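Local coordinates for beta-hydroxyacyl-(Acyl-carrier-protein) dehydratase FabA/FabZ (Xenorhabdus doucetiae, PDB 6QSR) that probably acts as a hotdog-fold dehydratase, removing water from beta-hydroxyacyl intermediates within the ApeI:P heterocomplex of aryl polyene pigment biosynthesis, at residues V47-V52 with V89-H94; V56-R60 with F121-S125; R112-Q117 with V153-L159; V126-N132 with F143-C149. All blocks are in the same frame, centred on the assembly; numbering follows the deposited sequence. Where two conformers were deposited one is given.

Contact 1: V47-V52 with V89-H94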
loop_
_atom_site.group_PDB
_atom_site.type_symbol
_atom_site.label_atom_id
_atom_site.label_comp_id
_atom_site.label_asym_id
_atom_site.label_seq_id
_atom_site.Cartn_x
_atom_site.Cartn_y
_atom_site.Cartn_z
ATOM N N VAL B 47 1.389 1.501 -21.655
ATOM C CA VAL B 47 -0.005 1.352 -21.250
ATOM C C VAL B 47 -0.832 0.901 -22.449
ATOM O O VAL B 47 -0.639 1.399 -23.568
ATOM C CB VAL B 47 -0.638 2.674 -20.733
ATOM C CG1 VAL B 47 -1.932 2.363 -19.986
ATOM C CG2 VAL B 47 0.307 3.461 -19.832
ATOM N N SER B 48 -1.762 -0.016 -22.197
ATOM C CA SER B 48 -2.725 -0.448 -23.203
ATOM C C SER B 48 -4.062 -0.707 -22.525
ATOM O O SER B 48 -4.182 -0.550 -21.314
ATOM C CB SER B 48 -2.218 -1.700 -23.923
ATOM O OG SER B 48 -2.307 -2.844 -23.099
ATOM N N ASP B 49 -5.053 -1.131 -23.302
ATOM C CA ASP B 49 -6.395 -1.383 -22.771
ATOM C C ASP B 49 -6.465 -2.466 -21.683
ATOM O O ASP B 49 -7.415 -2.474 -20.915
ATOM C CB ASP B 49 -7.378 -1.735 -23.902
ATOM C CG ASP B 49 -7.637 -0.568 -24.847
ATOM O OD1 ASP B 49 -7.503 -0.758 -26.076
ATOM O OD2 ASP B 49 -7.966 0.536 -24.366
ATOM N N ASN B 50 -5.492 -3.376 -21.612
ATOM C CA ASN B 50 -5.511 -4.416 -20.573
ATOM C C ASN B 50 -4.196 -4.589 -19.780
ATOM O O ASN B 50 -4.024 -5.609 -19.102
ATOM C CB ASN B 50 -5.919 -5.744 -21.207
ATOM C CG ASN B 50 -4.903 -6.250 -22.216
ATOM O OD1 ASN B 50 -3.798 -5.716 -22.319
ATOM N ND2 ASN B 50 -5.274 -7.282 -22.968
ATOM N N HIS B 51 -3.293 -3.614 -19.866
ATOM C CA HIS B 51 -1.923 -3.752 -19.343
ATOM C C HIS B 51 -1.307 -2.394 -18.992
ATOM O O HIS B 51 -1.561 -1.384 -19.667
ATOM C CB HIS B 51 -1.060 -4.519 -20.370
ATOM C CG HIS B 51 0.412 -4.264 -20.261
ATOM N ND1 HIS B 51 1.261 -5.086 -19.549
ATOM C CD2 HIS B 51 1.190 -3.284 -20.783
ATOM C CE1 HIS B 51 2.494 -4.618 -19.631
ATOM N NE2 HIS B 51 2.477 -3.523 -20.369
ATOM N N VAL B 52 -0.484 -2.380 -17.942
ATOM C CA VAL B 52 0.353 -1.227 -17.639
ATOM C C VAL B 52 1.722 -1.685 -17.138
ATOM O O VAL B 52 1.820 -2.644 -16.355
ATOM C CB VAL B 52 -0.336 -0.245 -16.642
ATOM C CG1 VAL B 52 -0.724 -0.938 -15.336
ATOM C CG2 VAL B 52 0.548 0.964 -16.361
ATOM N N VAL B 89 -2.054 4.576 -12.616
ATOM C CA VAL B 89 -1.527 5.105 -13.876
ATOM C C VAL B 89 -2.382 4.607 -15.049
ATOM O O VAL B 89 -2.761 5.399 -15.915
ATOM C CB VAL B 89 -0.040 4.727 -14.083
ATOM C CG1 VAL B 89 0.426 5.030 -15.506
ATOM C CG2 VAL B 89 0.848 5.449 -13.066
ATOM N N TRP B 90 -2.676 3.304 -15.070
ATOM C CA TRP B 90 -3.583 2.723 -16.064
ATOM C C TRP B 90 -4.896 3.498 -16.197
ATOM O O TRP B 90 -5.255 3.910 -17.303
ATOM C CB TRP B 90 -3.863 1.247 -15.765
ATOM C CG TRP B 90 -4.721 0.581 -16.790
ATOM C CD1 TRP B 90 -4.305 -0.038 -17.932
ATOM C CD2 TRP B 90 -6.144 0.469 -16.766
ATOM N NE1 TRP B 90 -5.381 -0.538 -18.614
ATOM C CE2 TRP B 90 -6.527 -0.231 -17.926
ATOM C CE3 TRP B 90 -7.140 0.913 -15.882
ATOM C CZ2 TRP B 90 -7.866 -0.506 -18.227
ATOM C CZ3 TRP B 90 -8.469 0.629 -16.173
ATOM C CH2 TRP B 90 -8.821 -0.065 -17.341
ATOM N N SER B 91 -5.596 3.707 -15.080
ATOM C CA SER B 91 -6.888 4.392 -15.125
ATOM C C SER B 91 -6.728 5.864 -15.485
ATOM O O SER B 91 -7.546 6.404 -16.230
ATOM C CB SER B 91 -7.666 4.236 -13.816
ATOM O OG SER B 91 -6.901 4.669 -12.714
ATOM N N GLY B 92 -5.666 6.495 -14.987
ATOM C CA GLY B 92 -5.352 7.881 -15.333
ATOM C C GLY B 92 -5.119 8.127 -16.812
ATOM O O GLY B 92 -5.648 9.094 -17.369
ATOM N N TRP B 93 -4.316 7.260 -17.432
ATOM C CA TRP B 93 -4.017 7.321 -18.868
ATOM C C TRP B 93 -5.295 7.233 -19.703
ATOM O O TRP B 93 -5.490 8.020 -20.624
ATOM C CB TRP B 93 -3.025 6.206 -19.293
ATOM C CG TRP B 93 -3.135 5.799 -20.760
ATOM C CD1 TRP B 93 -3.994 4.877 -21.287
ATOM C CD2 TRP B 93 -2.374 6.304 -21.859
ATOM N NE1 TRP B 93 -3.823 4.777 -22.643
ATOM C CE2 TRP B 93 -2.831 5.640 -23.024
ATOM C CE3 TRP B 93 -1.350 7.249 -21.975
ATOM C CZ2 TRP B 93 -2.297 5.894 -24.293
ATOM C CZ3 TRP B 93 -0.819 7.505 -23.239
ATOM C CH2 TRP B 93 -1.294 6.826 -24.382
ATOM N N HIS B 94 -6.143 6.264 -19.373
ATOM C CA HIS B 94 -7.398 6.050 -20.096
ATOM C C HIS B 94 -8.428 7.163 -19.917
ATOM O O HIS B 94 -9.160 7.472 -20.859
ATOM C CB HIS B 94 -7.980 4.677 -19.752
ATOM C CG HIS B 94 -7.226 3.562 -20.395
ATOM N ND1 HIS B 94 -6.367 2.741 -19.699
ATOM C CD2 HIS B 94 -7.145 3.182 -21.692
ATOM C CE1 HIS B 94 -5.819 1.880 -20.535
ATOM N NE2 HIS B 94 -6.270 2.127 -21.750
#
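W90 drives the edge of its indole into the type I turn that runs from S48 to H51. With CG anti to the backbone N (chi1 -177°), the ring leaves helix 79-97 toward a row of carbonyls lying near its plane. NE1 gives S48 O a weak, bent hydrogen bond of 3.0 Å (128° at the hydrogen), while CZ2 lies 3.4 Å from D49 O and CD1 3.5 Å from H51 O. The imidazole of H94 also turns an edge to the turn, CE1 standing 3.0 Å from S48 O. Its ND1 is tied back to W90 O (2.9 Å), approaching from above the carbonyl plane on the face opposite H94 N, which fixes the ring's rotation. W93 presents a face instead: CG1 of V47 sits 3.9 Å from the centroid of its five-membered ring, a CH-pi contact. Y25 joins this corner, meeting the W93 ring and bonding through its hydroxyl to V47 N. Further along, V52 leans CG1 against W90 CB (3.8 Å). A long central helix wrapped by a curved antiparallel sheet, here met through W90, W93 and H94 where two strands turn back, is the hallmark of the hotdog fold.

Contact 2: V56-R60 with F121-S125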
loop_
_atom_site.group_PDB
_atom_site.type_symbol
_atom_site.label_atom_id
_atom_site.label_comp_id
_atom_site.label_asym_id
_atom_site.label_seq_id
_atom_site.Cartn_x
_atom_site.Cartn_y
_atom_site.Cartn_z
ATOM N N VAL B 56 10.522 2.023 -11.483
ATOM C CA VAL B 56 11.035 2.822 -10.381
ATOM C C VAL B 56 12.332 2.219 -9.872
ATOM O O VAL B 56 12.497 0.999 -9.902
ATOM C CB VAL B 56 9.993 2.937 -9.244
ATOM C CG1 VAL B 56 9.741 1.593 -8.564
ATOM C CG2 VAL B 56 10.420 3.996 -8.234
ATOM N N THR B 57 13.242 3.070 -9.402
ATOM C CA THR B 57 14.566 2.625 -8.958
ATOM C C THR B 57 14.697 2.840 -7.445
ATOM O O THR B 57 14.293 3.873 -6.920
ATOM C CB THR B 57 15.684 3.334 -9.765
ATOM O OG1 THR B 57 15.514 3.034 -11.155
ATOM C CG2 THR B 57 17.084 2.879 -9.335
ATOM N N VAL B 58 15.232 1.840 -6.748
ATOM C CA VAL B 58 15.431 1.923 -5.305
ATOM C C VAL B 58 16.703 2.742 -5.059
ATOM O O VAL B 58 17.821 2.224 -5.132
ATOM C CB VAL B 58 15.518 0.529 -4.637
ATOM C CG1 VAL B 58 15.650 0.675 -3.124
ATOM C CG2 VAL B 58 14.288 -0.317 -4.966
ATOM N N SER B 59 16.524 4.029 -4.784
ATOM C CA SER B 59 17.640 4.970 -4.654
ATOM C C SER B 59 17.452 5.895 -3.458
ATOM O O SER B 59 16.332 6.099 -3.000
ATOM C CB SER B 59 17.747 5.822 -5.923
ATOM O OG SER B 59 16.634 6.703 -6.035
ATOM N N ARG B 60 18.555 6.471 -2.984
ATOM C CA ARG B 60 18.520 7.465 -1.905
ATOM C C ARG B 60 18.077 8.855 -2.383
ATOM O O ARG B 60 17.684 9.692 -1.566
ATOM C CB ARG B 60 19.891 7.589 -1.237
ATOM C CG ARG B 60 20.444 6.291 -0.671
ATOM C CD ARG B 60 21.780 6.509 0.024
ATOM N NE ARG B 60 21.639 7.277 1.266
ATOM C CZ ARG B 60 21.778 8.603 1.400
ATOM N NH1 ARG B 60 22.067 9.396 0.365
ATOM N NH2 ARG B 60 21.612 9.151 2.602
ATOM N N PHE B 121 13.718 -4.822 -1.143
ATOM C CA PHE B 121 14.343 -4.550 -2.442
ATOM C C PHE B 121 15.619 -3.758 -2.218
ATOM O O PHE B 121 15.591 -2.668 -1.637
ATOM C CB PHE B 121 13.394 -3.767 -3.349
ATOM C CG PHE B 121 12.071 -4.447 -3.579
ATOM C CD1 PHE B 121 10.937 -4.050 -2.881
ATOM C CD2 PHE B 121 11.956 -5.488 -4.502
ATOM C CE1 PHE B 121 9.710 -4.679 -3.098
ATOM C CE2 PHE B 121 10.732 -6.117 -4.727
ATOM C CZ PHE B 121 9.615 -5.717 -4.009
ATOM N N THR B 122 16.736 -4.292 -2.707
ATOM C CA THR B 122 18.035 -3.711 -2.418
ATOM C C THR B 122 18.229 -2.386 -3.152
ATOM O O THR B 122 17.730 -2.187 -4.265
ATOM C CB THR B 122 19.187 -4.692 -2.733
ATOM O OG1 THR B 122 19.082 -5.134 -4.082
ATOM C CG2 THR B 122 19.128 -5.905 -1.820
ATOM N N GLN B 123 18.929 -1.478 -2.479
ATOM C CA GLN B 123 19.400 -0.212 -3.034
ATOM C C GLN B 123 20.052 -0.429 -4.399
ATOM O O GLN B 123 20.874 -1.333 -4.549
ATOM C CB GLN B 123 20.442 0.393 -2.080
ATOM C CG GLN B 123 20.787 1.844 -2.353
ATOM C CD GLN B 123 20.129 2.770 -1.356
ATOM O OE1 GLN B 123 20.607 2.925 -0.224
ATOM N NE2 GLN B 123 19.014 3.376 -1.758
ATOM N N GLY B 124 19.670 0.385 -5.383
ATOM C CA GLY B 124 20.144 0.244 -6.767
ATOM C C GLY B 124 19.293 -0.615 -7.703
ATOM O O GLY B 124 19.531 -0.623 -8.911
ATOM N N SER B 125 18.321 -1.351 -7.163
ATOM C CA SER B 125 17.430 -2.172 -7.984
ATOM C C SER B 125 16.509 -1.321 -8.854
ATOM O O SER B 125 15.863 -0.401 -8.358
ATOM C CB SER B 125 16.566 -3.081 -7.112
ATOM O OG SER B 125 17.359 -3.943 -6.325
#
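V58 fits into a type II beta turn, T122 to S125, where the end of strand 51-57 meets the loop leading into strand 126-133 at one end of the hotdog sheet. Both backbone polar groups of V58 are used: its N donates to S125 O at 2.8 Å, almost straight (170°), and its O accepts from G124 N at only 2.6 Å. G124 stands at the third position of the turn with a positive phi, a backbone shape that suits glycine. V58's two methyls reach different parts of 121-125: CG1, anti to the backbone N, lies 3.7 Å from F121 O, with T122 O also close, and CG2, beside the backbone N, packs on F121 CB at 3.9 Å. The F121 ring itself swings away toward L154, V155 and M82 in the protein interior. T57 sets its CG2 3.6 Å from S125 O, so that carbonyl is covered by a methyl as well as bonded. Q123 starts away from V58 and then bends sharply at chi2 (104°), which brings its amide back to the loop after the strand, against R60. There the amide and the guanidinium are turned 68° apart, and the touch is made by R60 CG, 3.4 Å from Q123 OE1, rather than by the charged tip. Inside the turn S125 curls its hydroxyl back, and T122 O takes two bonds from one face of its plane: from S125 N at 3.1 Å and from S125 OG at 2.7 Å.

Contact 3: R112-Q117 with V153-L159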
loop_
_atom_site.group_PDB
_atom_site.type_symbol
_atom_site.label_atom_id
_atom_site.label_comp_id
_atom_site.label_asym_id
_atom_site.label_seq_id
_atom_site.Cartn_x
_atom_site.Cartn_y
_atom_site.Cartn_z
ATOM N N ARG B 112 -4.404 -10.024 -2.514
ATOM C CA ARG B 112 -4.488 -11.462 -2.373
ATOM C C ARG B 112 -3.195 -12.069 -2.864
ATOM O O ARG B 112 -2.757 -11.756 -3.972
ATOM C CB ARG B 112 -5.640 -12.015 -3.216
ATOM C CG ARG B 112 -7.013 -11.715 -2.649
ATOM C CD ARG B 112 -8.124 -12.195 -3.578
ATOM N NE ARG B 112 -8.392 -13.625 -3.400
ATOM C CZ ARG B 112 -8.888 -14.449 -4.328
ATOM N NH1 ARG B 112 -9.199 -14.028 -5.559
ATOM N NH2 ARG B 112 -9.078 -15.730 -4.018
ATOM N N ALA B 113 -2.598 -12.918 -2.027
ATOM C CA ALA B 113 -1.360 -13.637 -2.330
ATOM C C ALA B 113 -0.282 -12.750 -2.967
ATOM O O ALA B 113 0.304 -13.054 -4.017
ATOM C CB ALA B 113 -1.667 -14.865 -3.161
ATOM N N VAL B 114 -0.037 -11.622 -2.309
ATOM C CA VAL B 114 1.063 -10.752 -2.693
ATOM C C VAL B 114 2.320 -11.372 -2.079
ATOM O O VAL B 114 2.631 -11.141 -0.922
ATOM C CB VAL B 114 0.814 -9.288 -2.285
ATOM C CG1 VAL B 114 1.957 -8.404 -2.767
ATOM C CG2 VAL B 114 -0.523 -8.826 -2.852
ATOM N N ARG B 115 3.012 -12.193 -2.871
ATOM C CA ARG B 115 4.129 -13.006 -2.388
ATOM C C ARG B 115 5.445 -12.472 -2.940
ATOM O O ARG B 115 5.577 -12.280 -4.146
ATOM C CB ARG B 115 3.923 -14.470 -2.792
ATOM C CG ARG B 115 2.624 -15.041 -2.241
ATOM C CD ARG B 115 2.647 -16.544 -2.135
ATOM N NE ARG B 115 1.444 -17.029 -1.453
ATOM C CZ ARG B 115 0.437 -17.698 -2.014
ATOM N NH1 ARG B 115 0.434 -18.020 -3.312
ATOM N NH2 ARG B 115 -0.588 -18.072 -1.254
ATOM N N CYS B 116 6.395 -12.240 -2.036
ATOM C CA CYS B 116 7.682 -11.636 -2.369
ATOM C C CYS B 116 8.785 -12.680 -2.193
ATOM O O CYS B 116 8.811 -13.386 -1.195
ATOM C CB CYS B 116 7.918 -10.419 -1.463
ATOM S SG CYS B 116 9.085 -9.191 -2.092
ATOM N N GLN B 117 9.694 -12.751 -3.162
ATOM C CA GLN B 117 10.833 -13.663 -3.094
ATOM C C GLN B 117 11.928 -13.148 -2.154
ATOM O O GLN B 117 12.791 -13.921 -1.737
ATOM C CB GLN B 117 11.426 -13.862 -4.491
ATOM C CG GLN B 117 10.464 -14.488 -5.488
ATOM C CD GLN B 117 10.051 -15.890 -5.100
ATOM O OE1 GLN B 117 10.784 -16.598 -4.413
ATOM N NE2 GLN B 117 8.872 -16.300 -5.541
ATOM N N VAL B 153 11.422 -12.379 -11.699
ATOM C CA VAL B 153 10.176 -12.080 -10.986
ATOM C C VAL B 153 10.440 -12.114 -9.477
ATOM O O VAL B 153 10.887 -13.129 -8.950
ATOM C CB VAL B 153 9.063 -13.092 -11.348
ATOM C CG1 VAL B 153 7.829 -12.861 -10.495
ATOM C CG2 VAL B 153 8.719 -13.002 -12.835
ATOM N N LEU B 154 10.149 -11.002 -8.801
ATOM C CA LEU B 154 10.329 -10.861 -7.355
ATOM C C LEU B 154 9.030 -10.843 -6.551
ATOM O O LEU B 154 9.052 -11.189 -5.374
ATOM C CB LEU B 154 11.097 -9.575 -7.057
ATOM C CG LEU B 154 12.512 -9.472 -7.622
ATOM C CD1 LEU B 154 13.080 -8.107 -7.272
ATOM C CD2 LEU B 154 13.414 -10.576 -7.100
ATOM N N VAL B 155 7.927 -10.399 -7.162
ATOM C CA VAL B 155 6.623 -10.338 -6.501
ATOM C C VAL B 155 5.535 -10.718 -7.500
ATOM O O VAL B 155 5.597 -10.314 -8.659
ATOM C CB VAL B 155 6.311 -8.916 -5.961
ATOM C CG1 VAL B 155 5.039 -8.925 -5.122
ATOM C CG2 VAL B 155 7.473 -8.373 -5.149
ATOM N N THR B 156 4.555 -11.497 -7.048
ATOM C CA THR B 156 3.320 -11.734 -7.804
ATOM C C THR B 156 2.169 -11.385 -6.873
ATOM O O THR B 156 2.353 -11.347 -5.657
ATOM C CB THR B 156 3.176 -13.190 -8.312
ATOM O OG1 THR B 156 3.236 -14.114 -7.219
ATOM C CG2 THR B 156 4.266 -13.521 -9.328
ATOM N N GLY B 157 0.992 -11.123 -7.434
ATOM C CA GLY B 157 -0.153 -10.731 -6.617
ATOM C C GLY B 157 -1.396 -10.352 -7.395
ATOM O O GLY B 157 -1.330 -10.146 -8.614
ATOM N N ARG B 158 -2.525 -10.263 -6.681
ATOM C CA ARG B 158 -3.754 -9.659 -7.205
ATOM C C ARG B 158 -4.200 -8.531 -6.291
ATOM O O ARG B 158 -4.161 -8.670 -5.061
ATOM C CB ARG B 158 -4.883 -10.677 -7.329
ATOM C CG ARG B 158 -4.680 -11.681 -8.445
ATOM C CD ARG B 158 -5.952 -12.468 -8.708
ATOM N NE ARG B 158 -5.755 -13.444 -9.775
ATOM C CZ ARG B 158 -6.676 -14.309 -10.197
ATOM N NH1 ARG B 158 -7.886 -14.346 -9.636
ATOM N NH2 ARG B 158 -6.378 -15.148 -11.184
ATOM N N LEU B 159 -4.614 -7.419 -6.903
ATOM C CA LEU B 159 -5.085 -6.228 -6.193
ATOM C C LEU B 159 -6.486 -5.825 -6.645
ATOM O O LEU B 159 -6.827 -5.962 -7.822
ATOM C CB LEU B 159 -4.140 -5.040 -6.442
ATOM C CG LEU B 159 -2.948 -4.898 -5.504
ATOM C CD1 LEU B 159 -1.993 -6.057 -5.709
ATOM C CD2 LEU B 159 -2.220 -3.589 -5.739
HETATM O O HOH W 1 0.626 -14.468 -6.277
#
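L154 O is held from strand 112-116 and the residue after it: Q117 N donates a hydrogen bond of 2.8 Å, and C116 CA adds a CH...O contact at 3.3 Å. T156 O is treated likewise, with R115 N bonded to it at 3.0 Å and V114 CA close by. The antiparallel register slips by one residue between R112 and R115, a beta bulge that pushes A113 O to 3.1 Å from T156 O, acceptor against acceptor. A water donates to A113 O (2.7 Å) and meets T156 OG1 at 2.8 Å, which probably eases the crowding of the two carbonyls. On the buried face V114 and V155 touch through their CG1 methyls (3.9 Å), each anti to its own backbone N, with M83 of helix 79-97 packed behind. The other face carries three arginines and T156; R112 and R158 bring like charges to 4.3 Å between their NH1 atoms. R115 reaches away as an extended chain, one face of its guanidinium resting on A113 CB, and forms a salt bridge with E66 of the AMP-dependent synthetase and ligase chain, whose strand continues the sheet. The chemistry splits by face: apolar inward, arginine-rich outward, where R115 supplies a salt bridge across the heterocomplex interface.

Contact 4: V126-N132 with F143-C149; sequences VLDIQMN and FEGEISC
After V126, whose O faces C149 SG, L127 lays its CB 4.2 Å from CG2 of I147 on the face turned toward helix 79-97. D128 next pairs with S148: D128 N donates to S148 O at 2.8 Å, almost straight (174°), and the reverse bond runs from S148 N to D128 O. On the outer face one water links D128 OD2 to S148 OG, 2.7 Å from the serine oxygen, while OD1 is taken by H53 and Q55 of the neighbouring strand 51-57; the carboxylate therefore has partners at both ends. I129 returns to the inner face, where its CG1 runs beside CG1 of I147 at 4.1 Å, both side chains pointing the same way. Q130 pairs with E146 through two backbone bonds. Their extended side chains lie alongside, yet amide and carboxylate planes stand 81° apart with NE2 4.1 Å from OE1; NE2 instead donates to a second water at 2.8 Å, and that water also meets S148 OG. M131 curls, bent at chi2 (-58°) and again at chi3, and SD comes down on G145 CA at 3.4 Å, where glycine offers no side chain. CE continues to CB of F143, and M83 and A86 of the helix close over the top. At N132, backbone bonds to E144 run both ways, and CD2 of F143 lies 3.7 Å from N132 O. Six interstrand hydrogen bonds, an apolar face toward the helix and a watered polar face behind make this antiparallel pair the middle of a hotdog sheet.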
loop_
_atom_site.group_PDB
_atom_site.type_symbol
_atom_site.label_atom_id
_atom_site.label_comp_id
_atom_site.label_asym_id
_atom_site.label_seq_id
_atom_site.Cartn_x
_atom_site.Cartn_y
_atom_site.Cartn_z
ATOM N N VAL B 126 16.467 -1.642 -10.143
ATOM C CA VAL B 126 15.509 -1.072 -11.084
ATOM C C VAL B 126 14.312 -2.013 -11.130
ATOM O O VAL B 126 14.437 -3.158 -11.554
ATOM C CB VAL B 126 16.143 -0.876 -12.475
ATOM C CG1 VAL B 126 15.141 -0.281 -13.460
ATOM C CG2 VAL B 126 17.357 0.028 -12.343
ATOM N N LEU B 127 13.167 -1.538 -10.636
ATOM C CA LEU B 127 11.969 -2.366 -10.498
ATOM C C LEU B 127 10.968 -2.126 -11.629
ATOM O O LEU B 127 10.599 -0.987 -11.904
ATOM C CB LEU B 127 11.308 -2.101 -9.133
ATOM C CG LEU B 127 12.173 -2.471 -7.919
ATOM C CD1 LEU B 127 11.376 -2.260 -6.650
ATOM C CD2 LEU B 127 12.680 -3.910 -7.993
ATOM N N ASP B 128 10.541 -3.205 -12.276
ATOM C CA ASP B 128 9.495 -3.151 -13.311
ATOM C C ASP B 128 8.186 -3.624 -12.713
ATOM O O ASP B 128 8.081 -4.773 -12.276
ATOM C CB ASP B 128 9.862 -4.017 -14.518
ATOM C CG ASP B 128 10.995 -3.423 -15.329
ATOM O OD1 ASP B 128 10.868 -2.258 -15.765
ATOM O OD2 ASP B 128 12.015 -4.120 -15.521
ATOM N N ILE B 129 7.195 -2.733 -12.681
ATOM C CA ILE B 129 5.879 -3.061 -12.149
ATOM C C ILE B 129 4.915 -3.246 -13.330
ATOM O O ILE B 129 4.637 -2.301 -14.069
ATOM C CB ILE B 129 5.391 -1.985 -11.157
ATOM C CG1 ILE B 129 6.383 -1.850 -9.983
ATOM C CG2 ILE B 129 4.022 -2.348 -10.600
ATOM C CD1 ILE B 129 7.467 -0.822 -10.192
ATOM N N GLN B 130 4.436 -4.476 -13.514
ATOM C CA GLN B 130 3.604 -4.841 -14.675
ATOM C C GLN B 130 2.277 -5.415 -14.188
ATOM O O GLN B 130 2.261 -6.472 -13.546
ATOM C CB GLN B 130 4.346 -5.842 -15.565
ATOM C CG GLN B 130 5.463 -5.203 -16.382
ATOM C CD GLN B 130 6.195 -6.187 -17.281
ATOM O OE1 GLN B 130 5.746 -6.492 -18.392
ATOM N NE2 GLN B 130 7.344 -6.672 -16.816
ATOM N N MET B 131 1.181 -4.704 -14.468
ATOM C CA MET B 131 -0.172 -5.108 -14.041
ATOM C C MET B 131 -1.044 -5.483 -15.254
ATOM O O MET B 131 -1.010 -4.797 -16.282
ATOM C CB MET B 131 -0.854 -3.992 -13.238
ATOM C CG MET B 131 -0.041 -3.416 -12.074
ATOM S SD MET B 131 0.425 -4.684 -10.881
ATOM C CE MET B 131 -1.140 -5.012 -10.064
ATOM N N ASN B 132 -1.812 -6.566 -15.108
ATOM C CA ASN B 132 -2.728 -7.083 -16.138
ATOM C C ASN B 132 -4.171 -6.960 -15.657
ATOM O O ASN B 132 -4.507 -7.418 -14.560
ATOM C CB ASN B 132 -2.453 -8.565 -16.409
ATOM C CG ASN B 132 -1.087 -8.813 -16.987
ATOM O OD1 ASN B 132 -0.589 -8.032 -17.790
ATOM N ND2 ASN B 132 -0.483 -9.927 -16.604
ATOM N N PHE B 143 -6.927 -6.398 -10.724
ATOM C CA PHE B 143 -5.711 -6.577 -11.521
ATOM C C PHE B 143 -4.808 -7.645 -10.921
ATOM O O PHE B 143 -4.684 -7.734 -9.700
ATOM C CB PHE B 143 -4.906 -5.269 -11.583
ATOM C CG PHE B 143 -5.505 -4.203 -12.464
ATOM C CD1 PHE B 143 -6.609 -3.462 -12.042
ATOM C CD2 PHE B 143 -4.931 -3.895 -13.692
ATOM C CE1 PHE B 143 -7.159 -2.472 -12.852
ATOM C CE2 PHE B 143 -5.466 -2.898 -14.498
ATOM C CZ PHE B 143 -6.581 -2.187 -14.076
ATOM N N GLU B 144 -4.178 -8.442 -11.784
ATOM C CA GLU B 144 -3.079 -9.328 -11.378
ATOM C C GLU B 144 -1.777 -8.596 -11.695
ATOM O O GLU B 144 -1.729 -7.802 -12.644
ATOM C CB GLU B 144 -3.152 -10.652 -12.130
ATOM C CG GLU B 144 -2.253 -11.740 -11.559
ATOM C CD GLU B 144 -2.615 -13.126 -12.068
ATOM O OE1 GLU B 144 -2.407 -14.100 -11.311
ATOM O OE2 GLU B 144 -3.113 -13.245 -13.212
ATOM N N GLY B 145 -0.732 -8.860 -10.911
ATOM C CA GLY B 145 0.497 -8.070 -10.978
ATOM C C GLY B 145 1.800 -8.813 -10.787
ATOM O O GLY B 145 1.840 -9.872 -10.174
ATOM N N GLU B 146 2.870 -8.222 -11.306
ATOM C CA GLU B 146 4.210 -8.754 -11.150
ATOM C C GLU B 146 5.216 -7.606 -10.998
ATOM O O GLU B 146 5.167 -6.631 -11.761
ATOM C CB GLU B 146 4.526 -9.617 -12.368
ATOM C CG GLU B 146 5.943 -10.142 -12.487
ATOM C CD GLU B 146 6.183 -10.726 -13.865
ATOM O OE1 GLU B 146 6.929 -10.101 -14.651
ATOM O OE2 GLU B 146 5.593 -11.788 -14.167
ATOM N N ILE B 147 6.089 -7.712 -9.990
ATOM C CA ILE B 147 7.291 -6.882 -9.892
ATOM C C ILE B 147 8.490 -7.751 -10.262
ATOM O O ILE B 147 8.688 -8.826 -9.690
ATOM C CB ILE B 147 7.480 -6.247 -8.500
ATOM C CG1 ILE B 147 6.223 -5.458 -8.117
ATOM C CG2 ILE B 147 8.701 -5.319 -8.479
ATOM C CD1 ILE B 147 6.337 -4.661 -6.842
ATOM N N SER B 148 9.277 -7.264 -11.217
ATOM C CA SER B 148 10.485 -7.933 -11.674
ATOM C C SER B 148 11.674 -6.971 -11.696
ATOM O O SER B 148 11.509 -5.741 -11.677
ATOM C CB SER B 148 10.251 -8.543 -13.057
ATOM O OG SER B 148 10.024 -7.542 -14.035
ATOM N N CYS B 149 12.873 -7.550 -11.706
ATOM C CA CYS B 149 14.115 -6.797 -11.801
ATOM C C CYS B 149 14.987 -7.505 -12.822
ATOM O O CYS B 149 15.393 -8.648 -12.590
ATOM C CB CYS B 149 14.831 -6.725 -10.447
ATOM S SG CYS B 149 16.406 -5.838 -10.544
HETATM O O HOH W 2 12.319 -6.801 -15.258
HETATM O O HOH W 3 7.338 -6.990 -13.988
#

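How the contacts relate
Contacts 4 and 3 are neighbouring strand pairs of one sheet, probably joined by backbone hydrogen bonds between strands 140-149 and 152-162. Contact 4 is the most central, half its touching residues buried; contacts 2 and 3 lie farther out, each with several exposed. Contact 3 reaches the edge where the partner chain continues the sheet; its outer face carries arginines, whereas that of contact 4 is mixed polar and hydrated. Contacts 1 and 2 share strand 51-57, and each probably hydrogen-bonds through its backbone to strand 126-133; W90 also meets F143 edge-to-face. Contact 1 alone uses helix 79-97 directly; contact 2 is held mainly by backbone bonds, its F121 ring reaching into contacts 3 and 4.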